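Local coordinates for uncharacterized protein (Bacteroides uniformis, PDB 4K61) that is of unknown function but belongs to the DUF2874 family, a putative beta-lactamase-inhibitor-like, PepSY-like group, at residues A[2-5]-A[6-10]; A[63-66]-A[67-71]. All blocks are in the same frame, centred on the assembly; numbering follows the deposited sequence.

Contact 1: residues A[2-5]-A[6-10]; sequences DWAP and ADVQA
Q9 reaches back from the first turn of helix 6-15 and binds the backbone of A4. Its NE2 donates to A4 O at 2.9 Å, and the bond is fairly straight (N-H...O 164°). A4 O lies close to the plane of the Q9 amide. The amide nitrogen, however, stands above the A4 carbonyl plane, 35° out of it. The Q9 chain is extended beyond CG and carries the amide back to A4. A water receives a weak bond from the same NE2 and donates to D2 O.

The backbone starts the helix at P5, the N-cap residue. Q9 N donates to P5 O at 3.1 Å, and V8 N makes a weak bond to the same oxygen. V8 N also has a weak bond to OD1 of D7. D7 CG sits between its backbone N and carbonyl carbon (chi1 65°), which leaves OD1 3.5 Å from P5 CB.

The apolar contacts involve A4, P5, V8 and the aliphatic part of Q9. The P5 ring meets V8 through CD, 4.0 Å from V8 CG2. A4 CB rests 3.9 Å from the aliphatic CG of Q9. W24 of strand 23-27 touches A4, V8 and Q9, and Y31 of strand 30-37 touches P5 and V8.

The proline has no N-H to give, but its carbonyl takes the first-turn amide bonds. The Q9 side chain adds a second tie between the N-terminal segment and the helix, so the residues just before the helix are tied to its first turn by both backbone and side-chain bonds.

Contact 2: residues A[63-66]-A[67-71]; sequences DEVP and PAVYN
V65 and P66 pack against V69 and Y70 in the first turn of helix 67-75. V65 CG2 lies between its own backbone N and carbonyl carbon (chi1 of CG1 -51°), and from there it faces the helix. It approaches V69 CG1 at 4.1 Å and Y70 CB at 3.9 Å. The V65 and Y70 side chains cross at about a right angle. The touch is on the Y70 CB, at the root of the side chain; the phenol ring is carried onward by CG, which lies anti to the backbone N (chi1 -171°). P66 and V69 lie side by side and point the same way, with P66 CD 4.0 Å from V69 CG2. The two branches of V69 thus divide the work: CG1 meets V65 and CG2 meets the proline ring.

Two consecutive prolines stand at the entry to the helix. P66 is the N-cap residue and P67 opens the helix.

The hydrogen bonds between the loop and the helix are all backbone, and both end on P66 O. Y70 N donates to it at 3.0 Å in a nearly straight bond (N-H...O 166°). V69 N adds a weak bond at 2.9 Å. The next bond of the helix follows one residue on, from N71 N to P67 O.

V98 of strand 97-103 touches both V65 and V69, and W59 also touches V65. The valine pair therefore joins the loop and the helix to the sheet. P67 has no N-H, and a first-turn position costs it no helical bond. The start of the helix rests on the P66 carbonyl and on apolar contact, with no side-chain hydrogen bond between the two segments.

How the contacts relate
Contact 1 comes first along the chain and closes before contact 2 opens. Their centres are 36 Å apart, on opposite sides of the chain's centre, and their nearest atoms are about 26 Å apart, so they do not touch. Each lies at the N-terminal start of a helix: 6-15 for contact 1 and 67-75 for contact 2. Both helices pack near the eight-stranded antiparallel sheet. Contact 1 meets strands 23-27 and 30-37, at one end of the strand order; contact 2 meets strand 97-103, toward the other end. The two helix starts therefore lie against different strands of the antiparallel sheet, far apart in the strand order.

Contact 1: residues A[2-5]-A[6-10]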
loop_
_atom_site.group_PDB
_atom_site.type_symbol
_atom_site.label_atom_id
_atom_site.label_comp_id
_atom_site.label_asym_id
_atom_site.label_seq_id
_atom_site.Cartn_x
_atom_site.Cartn_y
_atom_site.Cartn_z
ATOM N N ASP A 2 -18.054 18.286 0.062
ATOM C CA ASP A 2 -17.020 17.927 -0.921
ATOM C C ASP A 2 -15.950 16.945 -0.436
ATOM O O ASP A 2 -15.745 16.740 0.775
ATOM C CB ASP A 2 -16.319 19.185 -1.450
ATOM C CG ASP A 2 -17.280 20.196 -2.077
ATOM O OD1 ASP A 2 -18.096 19.862 -2.979
ATOM O OD2 ASP A 2 -17.191 21.365 -1.663
ATOM N N TRP A 3 -15.282 16.350 -1.421
ATOM C CA TRP A 3 -14.172 15.395 -1.245
ATOM C C TRP A 3 -14.488 14.048 -0.615
ATOM O O TRP A 3 -14.177 13.024 -1.235
ATOM C CB TRP A 3 -12.950 16.065 -0.591
ATOM C CG TRP A 3 -12.225 16.875 -1.615
ATOM C CD1 TRP A 3 -12.334 18.228 -1.842
ATOM C CD2 TRP A 3 -11.349 16.364 -2.630
ATOM N NE1 TRP A 3 -11.557 18.588 -2.923
ATOM C CE2 TRP A 3 -10.944 17.466 -3.425
ATOM C CE3 TRP A 3 -10.882 15.081 -2.956
ATOM C CZ2 TRP A 3 -10.061 17.323 -4.503
ATOM C CZ3 TRP A 3 -10.002 14.941 -4.033
ATOM C CH2 TRP A 3 -9.599 16.055 -4.783
ATOM N N ALA A 4 -15.065 14.028 0.592
ATOM C CA ALA A 4 -15.521 12.781 1.221
ATOM C C ALA A 4 -16.832 13.020 1.975
ATOM O O ALA A 4 -16.932 13.992 2.712
ATOM C CB ALA A 4 -14.474 12.282 2.165
ATOM N N PRO A 5 -17.866 12.170 1.748
ATOM C CA PRO A 5 -19.141 12.327 2.453
ATOM C C PRO A 5 -18.990 12.143 3.951
ATOM O O PRO A 5 -18.027 11.547 4.394
ATOM C CB PRO A 5 -20.034 11.208 1.889
ATOM C CG PRO A 5 -19.288 10.587 0.792
ATOM C CD PRO A 5 -17.852 10.985 0.883
ATOM N N ALA A 6 -19.972 12.652 4.702
ATOM C CA ALA A 6 -19.919 12.644 6.172
ATOM C C ALA A 6 -19.791 11.224 6.755
ATOM O O ALA A 6 -18.993 11.016 7.668
ATOM C CB ALA A 6 -21.119 13.347 6.750
ATOM N N ASP A 7 -20.532 10.250 6.220
ATOM C CA ASP A 7 -20.444 8.869 6.737
ATOM C C ASP A 7 -19.084 8.197 6.492
ATOM O O ASP A 7 -18.633 7.373 7.298
ATOM C CB ASP A 7 -21.554 7.986 6.186
ATOM C CG ASP A 7 -21.466 7.778 4.672
ATOM O OD1 ASP A 7 -20.719 8.504 3.977
ATOM O OD2 ASP A 7 -22.171 6.874 4.159
ATOM N N VAL A 8 -18.411 8.556 5.403
ATOM C CA VAL A 8 -17.024 8.079 5.178
ATOM C C VAL A 8 -16.047 8.724 6.149
ATOM O O VAL A 8 -15.192 8.051 6.732
ATOM C CB VAL A 8 -16.583 8.331 3.716
ATOM C CG1 VAL A 8 -15.103 8.057 3.529
ATOM C CG2 VAL A 8 -17.400 7.457 2.783
ATOM N N GLN A 9 -16.170 10.029 6.360
ATOM C CA GLN A 9 -15.307 10.711 7.326
ATOM C C GLN A 9 -15.535 10.135 8.714
ATOM O O GLN A 9 -14.573 9.941 9.471
ATOM C CB GLN A 9 -15.548 12.229 7.317
ATOM C CG GLN A 9 -15.165 12.867 5.981
ATOM C CD GLN A 9 -15.068 14.374 6.048
ATOM O OE1 GLN A 9 -14.447 14.931 6.945
ATOM N NE2 GLN A 9 -15.685 15.047 5.080
ATOM N N ALA A 10 -16.790 9.832 9.030
ATOM C CA ALA A 10 -17.141 9.233 10.341
ATOM C C ALA A 10 -16.581 7.816 10.481
ATOM O O ALA A 10 -16.108 7.416 11.568
ATOM C CB ALA A 10 -18.646 9.220 10.548
HETATM O O HOH W 1 -16.579 17.675 3.392
#

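Contact 2: residues A[63-66]-A[67-71]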
loop_
_atom_site.group_PDB
_atom_site.type_symbol
_atom_site.label_atom_id
_atom_site.label_comp_id
_atom_site.label_asym_id
_atom_site.label_seq_id
_atom_site.Cartn_x
_atom_site.Cartn_y
_atom_site.Cartn_z
ATOM N N ASP A 63 13.618 -2.498 6.510
ATOM C CA ASP A 63 13.794 -2.655 7.963
ATOM C C ASP A 63 12.534 -3.174 8.659
ATOM O O ASP A 63 12.617 -3.834 9.680
ATOM C CB ASP A 63 14.124 -1.306 8.637
ATOM C CG ASP A 63 15.502 -0.756 8.268
ATOM O OD1 ASP A 63 16.218 -1.369 7.445
ATOM O OD2 ASP A 63 15.852 0.312 8.832
ATOM N N GLU A 64 11.382 -2.856 8.085
ATOM C CA GLU A 64 10.073 -3.122 8.687
ATOM C C GLU A 64 9.429 -4.436 8.287
ATOM O O GLU A 64 8.433 -4.826 8.903
ATOM C CB GLU A 64 9.110 -1.998 8.336
ATOM C CG GLU A 64 9.537 -0.626 8.831
ATOM C CD GLU A 64 9.417 -0.477 10.338
ATOM O OE1 GLU A 64 8.757 -1.302 10.994
ATOM O OE2 GLU A 64 9.960 0.490 10.886
ATOM N N VAL A 65 10.010 -5.141 7.324
ATOM C CA VAL A 65 9.362 -6.345 6.809
ATOM C C VAL A 65 9.708 -7.562 7.654
ATOM O O VAL A 65 10.698 -7.572 8.372
ATOM C CB VAL A 65 9.678 -6.585 5.307
ATOM C CG1 VAL A 65 9.405 -5.334 4.475
ATOM C CG2 VAL A 65 11.092 -7.096 5.075
ATOM N N PRO A 66 8.849 -8.588 7.599
ATOM C CA PRO A 66 9.237 -9.830 8.228
ATOM C C PRO A 66 10.557 -10.371 7.668
ATOM O O PRO A 66 10.788 -10.299 6.466
ATOM C CB PRO A 66 8.071 -10.768 7.889
ATOM C CG PRO A 66 6.887 -9.861 7.689
ATOM C CD PRO A 66 7.498 -8.645 7.008
ATOM N N PRO A 67 11.409 -10.967 8.526
ATOM C CA PRO A 67 12.624 -11.616 8.047
ATOM C C PRO A 67 12.426 -12.543 6.835
ATOM O O PRO A 67 13.241 -12.526 5.912
ATOM C CB PRO A 67 13.098 -12.406 9.282
ATOM C CG PRO A 67 12.613 -11.603 10.432
ATOM C CD PRO A 67 11.292 -11.034 9.991
ATOM N N ALA A 68 11.346 -13.331 6.828
ATOM C CA ALA A 68 11.057 -14.243 5.713
ATOM C C ALA A 68 10.935 -13.478 4.400
ATOM O O ALA A 68 11.396 -13.935 3.364
ATOM C CB ALA A 68 9.770 -15.022 5.977
ATOM N N VAL A 69 10.305 -12.309 4.451
ATOM C CA VAL A 69 10.155 -11.454 3.284
ATOM C C VAL A 69 11.495 -10.870 2.853
ATOM O O VAL A 69 11.840 -10.926 1.681
ATOM C CB VAL A 69 9.091 -10.360 3.514
ATOM C CG1 VAL A 69 9.053 -9.395 2.342
ATOM C CG2 VAL A 69 7.721 -11.003 3.729
ATOM N N TYR A 70 12.272 -10.368 3.803
ATOM C CA TYR A 70 13.608 -9.853 3.512
ATOM C C TYR A 70 14.452 -10.920 2.818
ATOM O O TYR A 70 15.026 -10.686 1.752
ATOM C CB TYR A 70 14.292 -9.375 4.790
ATOM C CG TYR A 70 15.585 -8.641 4.537
ATOM C CD1 TYR A 70 16.772 -9.337 4.304
ATOM C CD2 TYR A 70 15.620 -7.246 4.521
ATOM C CE1 TYR A 70 17.965 -8.659 4.062
ATOM C CE2 TYR A 70 16.803 -6.558 4.289
ATOM C CZ TYR A 70 17.973 -7.267 4.062
ATOM O OH TYR A 70 19.143 -6.579 3.835
ATOM N N ASN A 71 14.491 -12.101 3.410
ATOM C CA ASN A 71 15.255 -13.195 2.832
ATOM C C ASN A 71 14.781 -13.584 1.457
ATOM O O ASN A 71 15.593 -13.841 0.592
ATOM C CB ASN A 71 15.248 -14.413 3.762
ATOM C CG ASN A 71 15.963 -14.142 5.056
ATOM O OD1 ASN A 71 16.814 -13.259 5.132
ATOM N ND2 ASN A 71 15.602 -14.882 6.092
#